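PDB 5WPW: 11S globulin isoform 1 from Cocos nucifera, which serves as a seed storage protein of coconut, a hexameric 11S globulin that acts as a nutrient reserve and is a potential food allergen. Local coordinates for residues Arg69-Pro77 against Val118-Asn129; Val375-Val386 against Val403-Phe414. The protein carries 2 engineered substitutions. All coordinates share one frame; numbering follows the deposited sequence.

Contact 1 (Arg69-Pro77 against Val118-Asn129)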
loop_
_atom_site.group_PDB
_atom_site.type_symbol
_atom_site.label_atom_id
_atom_site.label_comp_id
_atom_site.label_asym_id
_atom_site.label_seq_id
_atom_site.Cartn_x
_atom_site.Cartn_y
_atom_site.Cartn_z
ATOM N N ARG A 69 24.527 -27.211 11.419
ATOM C CA ARG A 69 24.008 -27.032 10.078
ATOM C C ARG A 69 23.024 -28.149 9.776
ATOM O O ARG A 69 23.005 -29.192 10.443
ATOM C CB ARG A 69 25.119 -26.985 9.031
ATOM C CG ARG A 69 25.919 -28.263 8.909
ATOM C CD ARG A 69 26.872 -28.171 7.737
ATOM N NE ARG A 69 26.285 -28.682 6.495
ATOM C CZ ARG A 69 26.519 -29.897 6.005
ATOM N NH1 ARG A 69 27.318 -30.733 6.658
ATOM N NH2 ARG A 69 25.949 -30.282 4.869
ATOM N N GLY A 70 22.188 -27.912 8.774
ATOM C CA GLY A 70 21.194 -28.901 8.416
ATOM C C GLY A 70 20.262 -28.442 7.315
ATOM O O GLY A 70 20.576 -27.550 6.525
ATOM N N ILE A 71 19.109 -29.090 7.277
ATOM C CA ILE A 71 18.127 -28.940 6.216
ATOM C C ILE A 71 16.816 -28.564 6.873
ATOM O O ILE A 71 16.428 -29.172 7.878
ATOM C CB ILE A 71 17.956 -30.245 5.404
ATOM C CG1 ILE A 71 19.208 -30.560 4.595
ATOM C CG2 ILE A 71 16.751 -30.147 4.477
ATOM C CD1 ILE A 71 18.946 -31.570 3.505
ATOM N N VAL A 72 16.122 -27.583 6.306
ATOM C CA VAL A 72 14.812 -27.187 6.803
ATOM C C VAL A 72 13.795 -27.297 5.675
ATOM O O VAL A 72 14.088 -26.984 4.516
ATOM C CB VAL A 72 14.829 -25.759 7.383
ATOM C CG1 VAL A 72 13.472 -25.157 7.288
ATOM C CG2 VAL A 72 15.260 -25.793 8.829
ATOM N N GLY A 73 12.602 -27.761 6.019
ATOM C CA GLY A 73 11.486 -27.763 5.095
ATOM C C GLY A 73 10.306 -26.973 5.629
ATOM O O GLY A 73 9.872 -27.146 6.780
ATOM N N LEU A 74 9.800 -26.084 4.787
ATOM C CA LEU A 74 8.615 -25.291 5.067
ATOM C C LEU A 74 7.631 -25.555 3.944
ATOM O O LEU A 74 7.929 -25.290 2.769
ATOM C CB LEU A 74 8.965 -23.811 5.141
ATOM C CG LEU A 74 7.792 -22.871 5.345
ATOM C CD1 LEU A 74 7.303 -23.087 6.734
ATOM C CD2 LEU A 74 8.256 -21.439 5.156
ATOM N N VAL A 75 6.480 -26.089 4.285
ATOM C CA VAL A 75 5.494 -26.428 3.265
ATOM C C VAL A 75 4.541 -25.253 3.088
ATOM O O VAL A 75 3.846 -24.853 4.031
ATOM C CB VAL A 75 4.737 -27.708 3.625
ATOM C CG1 VAL A 75 3.683 -27.984 2.570
ATOM C CG2 VAL A 75 5.714 -28.880 3.757
ATOM N N MET A 76 4.496 -24.706 1.869
ATOM C CA MET A 76 3.588 -23.606 1.560
ATOM C C MET A 76 2.367 -24.165 0.848
ATOM O O MET A 76 2.482 -24.590 -0.306
ATOM C CB MET A 76 4.293 -22.558 0.697
ATOM C CG MET A 76 5.680 -22.198 1.211
ATOM S SD MET A 76 6.126 -20.468 0.954
ATOM C CE MET A 76 7.805 -20.426 1.603
ATOM N N PRO A 77 1.195 -24.202 1.487
ATOM C CA PRO A 77 0.028 -24.858 0.883
ATOM C C PRO A 77 -0.422 -24.205 -0.418
ATOM O O PRO A 77 -0.563 -22.984 -0.518
ATOM C CB PRO A 77 -1.052 -24.722 1.966
ATOM C CG PRO A 77 -0.558 -23.671 2.895
ATOM C CD PRO A 77 0.930 -23.752 2.862
ATOM N N VAL A 118 9.200 -18.605 10.218
ATOM C CA VAL A 118 8.121 -19.554 9.951
ATOM C C VAL A 118 6.753 -18.932 10.239
ATOM O O VAL A 118 6.401 -18.771 11.410
ATOM C CB VAL A 118 8.325 -20.821 10.798
ATOM C CG1 VAL A 118 7.233 -21.819 10.529
ATOM C CG2 VAL A 118 9.683 -21.427 10.520
ATOM N N PRO A 119 5.946 -18.610 9.221
ATOM C CA PRO A 119 4.584 -18.105 9.466
ATOM C C PRO A 119 3.737 -19.082 10.264
ATOM O O PRO A 119 3.883 -20.296 10.156
ATOM C CB PRO A 119 3.995 -17.938 8.057
ATOM C CG PRO A 119 5.156 -18.097 7.103
ATOM C CD PRO A 119 6.194 -18.895 7.801
ATOM N N ASN A 120 2.795 -18.546 11.027
ATOM C CA ASN A 120 1.870 -19.442 11.710
ATOM C C ASN A 120 1.114 -20.292 10.694
ATOM O O ASN A 120 0.897 -19.885 9.550
ATOM C CB ASN A 120 0.877 -18.647 12.525
ATOM C CG ASN A 120 0.166 -17.656 11.678
ATOM O OD1 ASN A 120 0.808 -16.803 11.061
ATOM N ND2 ASN A 120 -1.150 -17.791 11.571
ATOM N N GLY A 121 0.724 -21.490 11.115
ATOM C CA GLY A 121 -0.121 -22.327 10.298
ATOM C C GLY A 121 0.552 -23.055 9.156
ATOM O O GLY A 121 -0.146 -23.754 8.410
ATOM N N PHE A 122 1.875 -22.924 8.986
ATOM C CA PHE A 122 2.627 -23.627 7.948
ATOM C C PHE A 122 3.402 -24.794 8.558
ATOM O O PHE A 122 4.131 -24.607 9.531
ATOM C CB PHE A 122 3.640 -22.705 7.244
ATOM C CG PHE A 122 3.024 -21.647 6.352
ATOM C CD1 PHE A 122 1.945 -20.894 6.769
ATOM C CD2 PHE A 122 3.577 -21.371 5.104
ATOM C CE1 PHE A 122 1.399 -19.913 5.947
ATOM C CE2 PHE A 122 3.041 -20.393 4.284
ATOM C CZ PHE A 122 1.939 -19.668 4.706
ATOM N N ALA A 123 3.293 -25.977 7.951
ATOM C CA ALA A 123 4.067 -27.132 8.403
ATOM C C ALA A 123 5.565 -26.954 8.162
ATOM O O ALA A 123 6.005 -26.535 7.082
ATOM C CB ALA A 123 3.579 -28.403 7.706
ATOM N N TYR A 124 6.351 -27.336 9.168
ATOM C CA TYR A 124 7.788 -27.091 9.245
ATOM C C TYR A 124 8.487 -28.337 9.783
ATOM O O TYR A 124 7.984 -28.959 10.724
ATOM C CB TYR A 124 8.034 -25.917 10.188
ATOM C CG TYR A 124 9.456 -25.617 10.605
ATOM C CD1 TYR A 124 10.310 -24.935 9.757
ATOM C CD2 TYR A 124 9.921 -25.956 11.873
ATOM C CE1 TYR A 124 11.602 -24.625 10.132
ATOM C CE2 TYR A 124 11.225 -25.645 12.264
ATOM C CZ TYR A 124 12.057 -24.981 11.381
ATOM O OH TYR A 124 13.351 -24.654 11.731
ATOM N N TRP A 125 9.651 -28.681 9.215
ATOM C CA TRP A 125 10.486 -29.761 9.746
ATOM C C TRP A 125 11.962 -29.404 9.558
ATOM O O TRP A 125 12.320 -28.557 8.732
ATOM C CB TRP A 125 10.140 -31.126 9.085
ATOM C CG TRP A 125 10.294 -31.162 7.592
ATOM C CD1 TRP A 125 9.303 -30.964 6.660
ATOM C CD2 TRP A 125 11.487 -31.436 6.853
ATOM N NE1 TRP A 125 9.815 -31.082 5.395
ATOM C CE2 TRP A 125 11.156 -31.359 5.483
ATOM C CE3 TRP A 125 12.815 -31.715 7.218
ATOM C CZ2 TRP A 125 12.094 -31.559 4.475
ATOM C CZ3 TRP A 125 13.754 -31.914 6.211
ATOM C CH2 TRP A 125 13.389 -31.831 4.855
ATOM N N CYS A 126 12.822 -30.094 10.310
ATOM C CA CYS A 126 14.217 -29.688 10.487
ATOM C C CYS A 126 15.072 -30.928 10.657
ATOM O O CYS A 126 14.788 -31.726 11.551
ATOM C CB CYS A 126 14.370 -28.813 11.728
ATOM S SG CYS A 126 16.031 -28.196 11.984
ATOM N N TYR A 127 16.116 -31.070 9.843
ATOM C CA TYR A 127 16.979 -32.255 9.918
ATOM C C TYR A 127 18.444 -31.844 10.047
ATOM O O TYR A 127 18.941 -31.016 9.270
ATOM C CB TYR A 127 16.780 -33.150 8.696
ATOM C CG TYR A 127 17.758 -34.331 8.598
ATOM C CD1 TYR A 127 17.642 -35.433 9.444
ATOM C CD2 TYR A 127 18.783 -34.337 7.650
ATOM C CE1 TYR A 127 18.545 -36.535 9.350
ATOM C CE2 TYR A 127 19.698 -35.424 7.548
ATOM C CZ TYR A 127 19.565 -36.513 8.397
ATOM O OH TYR A 127 20.457 -37.591 8.289
ATOM N N ASN A 128 19.143 -32.458 11.002
ATOM C CA ASN A 128 20.563 -32.200 11.248
ATOM C C ASN A 128 21.398 -33.188 10.447
ATOM O O ASN A 128 21.491 -34.358 10.812
ATOM C CB ASN A 128 20.863 -32.315 12.742
ATOM C CG ASN A 128 22.327 -32.044 13.079
ATOM O OD1 ASN A 128 23.145 -31.725 12.205
ATOM N ND2 ASN A 128 22.649 -32.142 14.352
ATOM N N ASN A 129 22.017 -32.720 9.366
ATOM C CA ASN A 129 22.840 -33.581 8.529
ATOM C C ASN A 129 24.332 -33.349 8.718
ATOM O O ASN A 129 25.131 -33.833 7.913
ATOM C CB ASN A 129 22.475 -33.399 7.059
ATOM C CG ASN A 129 22.755 -32.005 6.568
ATOM O OD1 ASN A 129 23.166 -31.120 7.323
ATOM N ND2 ASN A 129 22.528 -31.796 5.299
HETATM O O HOH W 1 25.130 -29.818 12.260
HETATM O O HOH W 2 1.722 -25.795 5.729
#

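Contact 2 (Val375-Val386 against Val403-Phe414)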
loop_
_atom_site.group_PDB
_atom_site.type_symbol
_atom_site.label_atom_id
_atom_site.label_comp_id
_atom_site.label_asym_id
_atom_site.label_seq_id
_atom_site.Cartn_x
_atom_site.Cartn_y
_atom_site.Cartn_z
ATOM N N VAL A 375 23.203 8.981 23.986
ATOM C CA VAL A 375 24.423 9.668 23.581
ATOM C C VAL A 375 24.944 9.034 22.302
ATOM O O VAL A 375 24.693 7.857 22.023
ATOM C CB VAL A 375 25.509 9.618 24.674
ATOM C CG1 VAL A 375 25.261 10.711 25.691
ATOM C CG2 VAL A 375 25.539 8.241 25.330
ATOM N N GLY A 376 25.670 9.819 21.520
ATOM C CA GLY A 376 26.250 9.334 20.284
ATOM C C GLY A 376 25.746 10.105 19.083
ATOM O O GLY A 376 24.959 11.044 19.195
ATOM N N LYS A 377 26.205 9.669 17.908
ATOM C CA LYS A 377 26.026 10.481 16.709
ATOM C C LYS A 377 24.559 10.611 16.298
ATOM O O LYS A 377 24.172 11.629 15.708
ATOM C CB LYS A 377 26.877 9.915 15.569
ATOM C CG LYS A 377 26.361 8.658 14.910
ATOM C CD LYS A 377 26.753 8.648 13.438
ATOM C CE LYS A 377 28.266 8.520 13.279
ATOM N NZ LYS A 377 28.785 9.220 12.061
ATOM N N THR A 378 23.722 9.633 16.626
ATOM C CA THR A 378 22.325 9.658 16.202
ATOM C C THR A 378 21.365 9.780 17.380
ATOM O O THR A 378 20.255 9.250 17.338
ATOM C CB THR A 378 21.989 8.404 15.395
ATOM O OG1 THR A 378 22.233 7.240 16.193
ATOM C CG2 THR A 378 22.819 8.314 14.137
ATOM N N SER A 379 21.765 10.472 18.436
ATOM C CA SER A 379 21.120 10.277 19.718
ATOM C C SER A 379 20.153 11.401 20.054
ATOM O O SER A 379 20.120 12.455 19.422
ATOM C CB SER A 379 22.165 10.153 20.821
ATOM O OG SER A 379 22.818 11.388 21.001
ATOM N N ALA A 380 19.377 11.156 21.105
ATOM C CA ALA A 380 18.414 12.135 21.576
ATOM C C ALA A 380 19.106 13.394 22.084
ATOM O O ALA A 380 18.679 14.518 21.780
ATOM C CB ALA A 380 17.569 11.514 22.683
ATOM N N LEU A 381 20.170 13.228 22.873
ATOM C CA LEU A 381 20.821 14.396 23.452
ATOM C C LEU A 381 21.545 15.194 22.386
ATOM O O LEU A 381 21.518 16.428 22.405
ATOM C CB LEU A 381 21.762 13.972 24.576
ATOM C CG LEU A 381 20.962 13.435 25.773
ATOM C CD1 LEU A 381 21.832 13.293 27.010
ATOM C CD2 LEU A 381 19.750 14.302 26.066
ATOM N N ARG A 382 22.175 14.525 21.426
ATOM C CA ARG A 382 22.870 15.306 20.413
ATOM C C ARG A 382 21.911 16.148 19.586
ATOM O O ARG A 382 22.338 17.126 18.966
ATOM C CB ARG A 382 23.684 14.415 19.483
ATOM C CG ARG A 382 24.817 15.215 18.841
ATOM C CD ARG A 382 25.935 14.365 18.342
ATOM N NE ARG A 382 25.659 13.832 17.011
ATOM C CZ ARG A 382 25.802 14.516 15.878
ATOM N NH1 ARG A 382 25.521 13.935 14.717
ATOM N NH2 ARG A 382 26.219 15.777 15.903
ATOM N N GLY A 383 20.623 15.797 19.572
ATOM C CA GLY A 383 19.679 16.552 18.785
ATOM C C GLY A 383 19.079 17.739 19.481
ATOM O O GLY A 383 18.338 18.494 18.850
ATOM N N MET A 384 19.364 17.909 20.758
ATOM C CA MET A 384 18.752 18.936 21.584
ATOM C C MET A 384 19.661 20.155 21.696
ATOM O O MET A 384 20.892 20.023 21.737
ATOM C CB MET A 384 18.459 18.386 22.982
ATOM C CG MET A 384 17.112 17.642 23.045
ATOM S SD MET A 384 16.904 16.877 24.649
ATOM C CE MET A 384 15.926 15.441 24.088
ATOM N N PRO A 385 19.080 21.354 21.721
ATOM C CA PRO A 385 19.898 22.567 21.876
ATOM C C PRO A 385 20.674 22.550 23.187
ATOM O O PRO A 385 20.165 22.123 24.228
ATOM C CB PRO A 385 18.863 23.695 21.854
ATOM C CG PRO A 385 17.664 23.103 21.112
ATOM C CD PRO A 385 17.650 21.659 21.504
ATOM N N VAL A 386 21.909 23.060 23.139
ATOM C CA VAL A 386 22.718 23.103 24.359
ATOM C C VAL A 386 21.932 23.720 25.513
ATOM O O VAL A 386 21.990 23.232 26.647
ATOM C CB VAL A 386 24.047 23.843 24.113
ATOM C CG1 VAL A 386 24.848 23.143 23.042
ATOM C CG2 VAL A 386 23.800 25.289 23.730
ATOM N N VAL A 403 28.581 16.675 27.743
ATOM C CA VAL A 403 27.582 15.615 27.687
ATOM C C VAL A 403 27.185 15.344 26.240
ATOM O O VAL A 403 26.982 14.190 25.835
ATOM C CB VAL A 403 26.370 15.992 28.557
ATOM C CG1 VAL A 403 25.123 15.233 28.128
ATOM C CG2 VAL A 403 26.669 15.760 30.029
ATOM N N LYS A 404 27.121 16.399 25.427
ATOM C CA LYS A 404 26.583 16.318 24.076
ATOM C C LYS A 404 27.622 15.894 23.039
ATOM O O LYS A 404 27.313 15.107 22.134
ATOM C CB LYS A 404 25.961 17.670 23.720
ATOM C CG LYS A 404 25.542 17.860 22.302
ATOM C CD LYS A 404 24.514 18.991 22.250
ATOM C CE LYS A 404 24.221 19.403 20.829
ATOM N NZ LYS A 404 23.229 20.511 20.815
ATOM N N LEU A 405 28.867 16.357 23.164
ATOM C CA LEU A 405 29.824 16.199 22.086
ATOM C C LEU A 405 30.939 15.202 22.374
ATOM O O LEU A 405 31.655 14.836 21.439
ATOM C CB LEU A 405 30.436 17.559 21.721
ATOM C CG LEU A 405 29.349 18.568 21.323
ATOM C CD1 LEU A 405 29.932 19.921 20.986
ATOM C CD2 LEU A 405 28.522 18.033 20.158
ATOM N N THR A 406 31.092 14.730 23.614
ATOM C CA THR A 406 32.205 13.836 23.906
ATOM C C THR A 406 32.123 12.559 23.079
ATOM O O THR A 406 33.133 12.100 22.537
ATOM C CB THR A 406 32.267 13.501 25.395
ATOM O OG1 THR A 406 32.502 14.695 26.157
ATOM C CG2 THR A 406 33.410 12.534 25.638
ATOM N N ARG A 407 30.927 11.979 22.959
ATOM C CA ARG A 407 30.684 10.807 22.120
ATOM C C ARG A 407 29.936 11.148 20.838
ATOM O O ARG A 407 29.483 10.233 20.132
ATOM C CB ARG A 407 29.876 9.765 22.889
ATOM C CG ARG A 407 30.579 9.205 24.078
ATOM C CD ARG A 407 31.459 8.078 23.669
ATOM N NE ARG A 407 31.480 7.079 24.716
ATOM C CZ ARG A 407 32.492 6.256 24.928
ATOM N NH1 ARG A 407 33.560 6.323 24.154
ATOM N NH2 ARG A 407 32.431 5.360 25.904
ATOM N N GLY A 408 29.781 12.437 20.527
ATOM C CA GLY A 408 28.861 12.865 19.487
ATOM C C GLY A 408 29.208 12.379 18.101
ATOM O O GLY A 408 28.364 12.475 17.201
ATOM N N ASP A 409 30.413 11.860 17.905
ATOM C CA ASP A 409 30.850 11.329 16.625
ATOM C C ASP A 409 30.659 9.826 16.511
ATOM O O ASP A 409 30.878 9.275 15.428
ATOM C CB ASP A 409 32.335 11.635 16.406
ATOM C CG ASP A 409 32.566 12.967 15.747
ATOM O OD1 ASP A 409 31.594 13.550 15.224
ATOM O OD2 ASP A 409 33.724 13.435 15.753
ATOM N N GLU A 410 30.276 9.152 17.594
ATOM C CA GLU A 410 30.387 7.705 17.682
ATOM C C GLU A 410 29.065 7.007 17.412
ATOM O O GLU A 410 28.017 7.448 17.882
ATOM C CB GLU A 410 30.911 7.286 19.054
ATOM C CG GLU A 410 32.424 7.272 19.075
ATOM C CD GLU A 410 33.018 7.150 20.452
ATOM O OE1 GLU A 410 33.564 8.156 20.940
ATOM O OE2 GLU A 410 32.967 6.047 21.019
ATOM N N VAL A 411 29.146 5.901 16.666
ATOM C CA VAL A 411 28.062 4.953 16.430
ATOM C C VAL A 411 27.695 4.257 17.732
ATOM O O VAL A 411 28.274 4.542 18.784
ATOM C CB VAL A 411 28.469 3.923 15.356
ATOM C CG1 VAL A 411 28.734 4.600 14.046
ATOM C CG2 VAL A 411 29.725 3.132 15.803
ATOM N N ALA A 412 26.750 3.317 17.676
ATOM C CA ALA A 412 26.224 2.718 18.901
ATOM C C ALA A 412 27.256 1.887 19.664
ATOM O O ALA A 412 27.068 1.649 20.866
ATOM C CB ALA A 412 25.009 1.851 18.578
ATOM N N ILE A 413 28.330 1.452 19.009
ATOM C CA ILE A 413 29.363 0.632 19.640
ATOM C C ILE A 413 30.450 1.575 20.138
ATOM O O ILE A 413 31.207 2.134 19.341
ATOM C CB ILE A 413 29.942 -0.411 18.674
ATOM C CG1 ILE A 413 28.854 -1.360 18.177
ATOM C CG2 ILE A 413 31.065 -1.219 19.363
ATOM C CD1 ILE A 413 28.776 -2.663 18.966
ATOM N N PHE A 414 30.520 1.744 21.454
ATOM C CA PHE A 414 31.430 2.681 22.095
ATOM C C PHE A 414 32.695 1.932 22.499
ATOM O O PHE A 414 32.639 1.013 23.323
ATOM C CB PHE A 414 30.768 3.303 23.323
ATOM C CG PHE A 414 29.776 4.382 23.011
ATOM C CD1 PHE A 414 29.572 4.823 21.707
ATOM C CD2 PHE A 414 29.040 4.962 24.026
ATOM C CE1 PHE A 414 28.645 5.822 21.439
ATOM C CE2 PHE A 414 28.111 5.966 23.763
ATOM C CZ PHE A 414 27.918 6.399 22.475
HETATM O O HOH W 3 25.769 5.995 20.390
#

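Contact 1 (Arg69-Pro77 against Val118-Asn129)
I71 and Y127 exchange two backbone hydrogen bonds, as do G73 and W125, in an antiparallel pairing whose strand axes approach to 4.7 Å at 170°; the bond from V75 N to A123 O (2.9 Å) extends the pairing. Water 2 follows it, donating to V75 O and accepting from A123 N. On the face carrying I71 and W125, the indole lies flat over G73: G73 CA is 3.8 Å from the centroid of the five-membered ring and 20° off its normal, a CH-pi contact. The W125 side chain reaches it because chi1 of 59° sets CG between the backbone N and carbonyl carbon, while I71 CG2 meets CH2 of the six-membered ring at 3.8 Å. The other face is V72, L74, Y124 and C126. There V72 CG1 touches Y124 CE1 at 3.4 Å, and L74 CD1 lies 3.7 Å from F122 CB. The F122 ring is sandwiched by P77 CD and P119 CB on opposite faces. Strand 70-74 also pairs with strand 107-110, and strand 124-127 with strand 50-57, so the contact joins the middle of a curled cupin sheet; W125 additionally packs on P385 of a second subunit.

Contact 2 (Val375-Val386 against Val403-Phe414)
G376 and K377 fit closely against the turn R407-E410, the tight half of the contact. K377 N donates to E410 O (2.9 Å, 162° at the hydrogen), and G376 CA makes a nearly straight CA-H...O contact with R407 O at 3.4 Å. Beside them G376 CA and V375 O meet the edge of the F414 ring, and V375 CG2 touches F414 CE2 at 3.8 Å. R407 NE lies toward the rim of one face of that ring, while bonding to A191 O of a fourth subunit. Contacts thin out around exposed D409, whose side chain stays clear of 375-386. At the other end K404, extended from a chi1 of 171°, gives NZ to M384 O at 2.6 Å and also to E103 O of the fourth subunit. R382 CD packs on G408 CA (3.5 Å), with G408 O over one guanidinium face but poorly angled for a bond to NE. Within 375-386, K377 O accepts from R382 NH1 (2.8 Å) and R382 NE (3.0 Å). Two carbonyls thus hold K404, with D102 of the fourth subunit only a long, weak ion pair; salt bridges from R382 to E81 and E103 of that subunit probably offset its charge and join this loop to the neighbouring copy.

Contact 1 precedes contact 2 along the chain and closes before it opens. Their centres are 43 Å apart on opposite sides of the chain's centre, and their nearest atoms stay about 26 Å from each other. Each belongs to a different half of the two-cupin subunit: 69-77 with 118-129 joins strands of the N-terminal cupin sheet, whereas 375-386 follows strand 371-373 and, with 403-414, flanks helices 386-393 and 397-405, overlapping their outer ends; strand 413-414 pairs with 298-304 in the C-terminal cupin sheet. They share no strand or helix. Yet V75 and W125 of contact 1 pack on A380 and P385 of a neighbouring subunit, so the two regions, far apart within one chain, meet between chains.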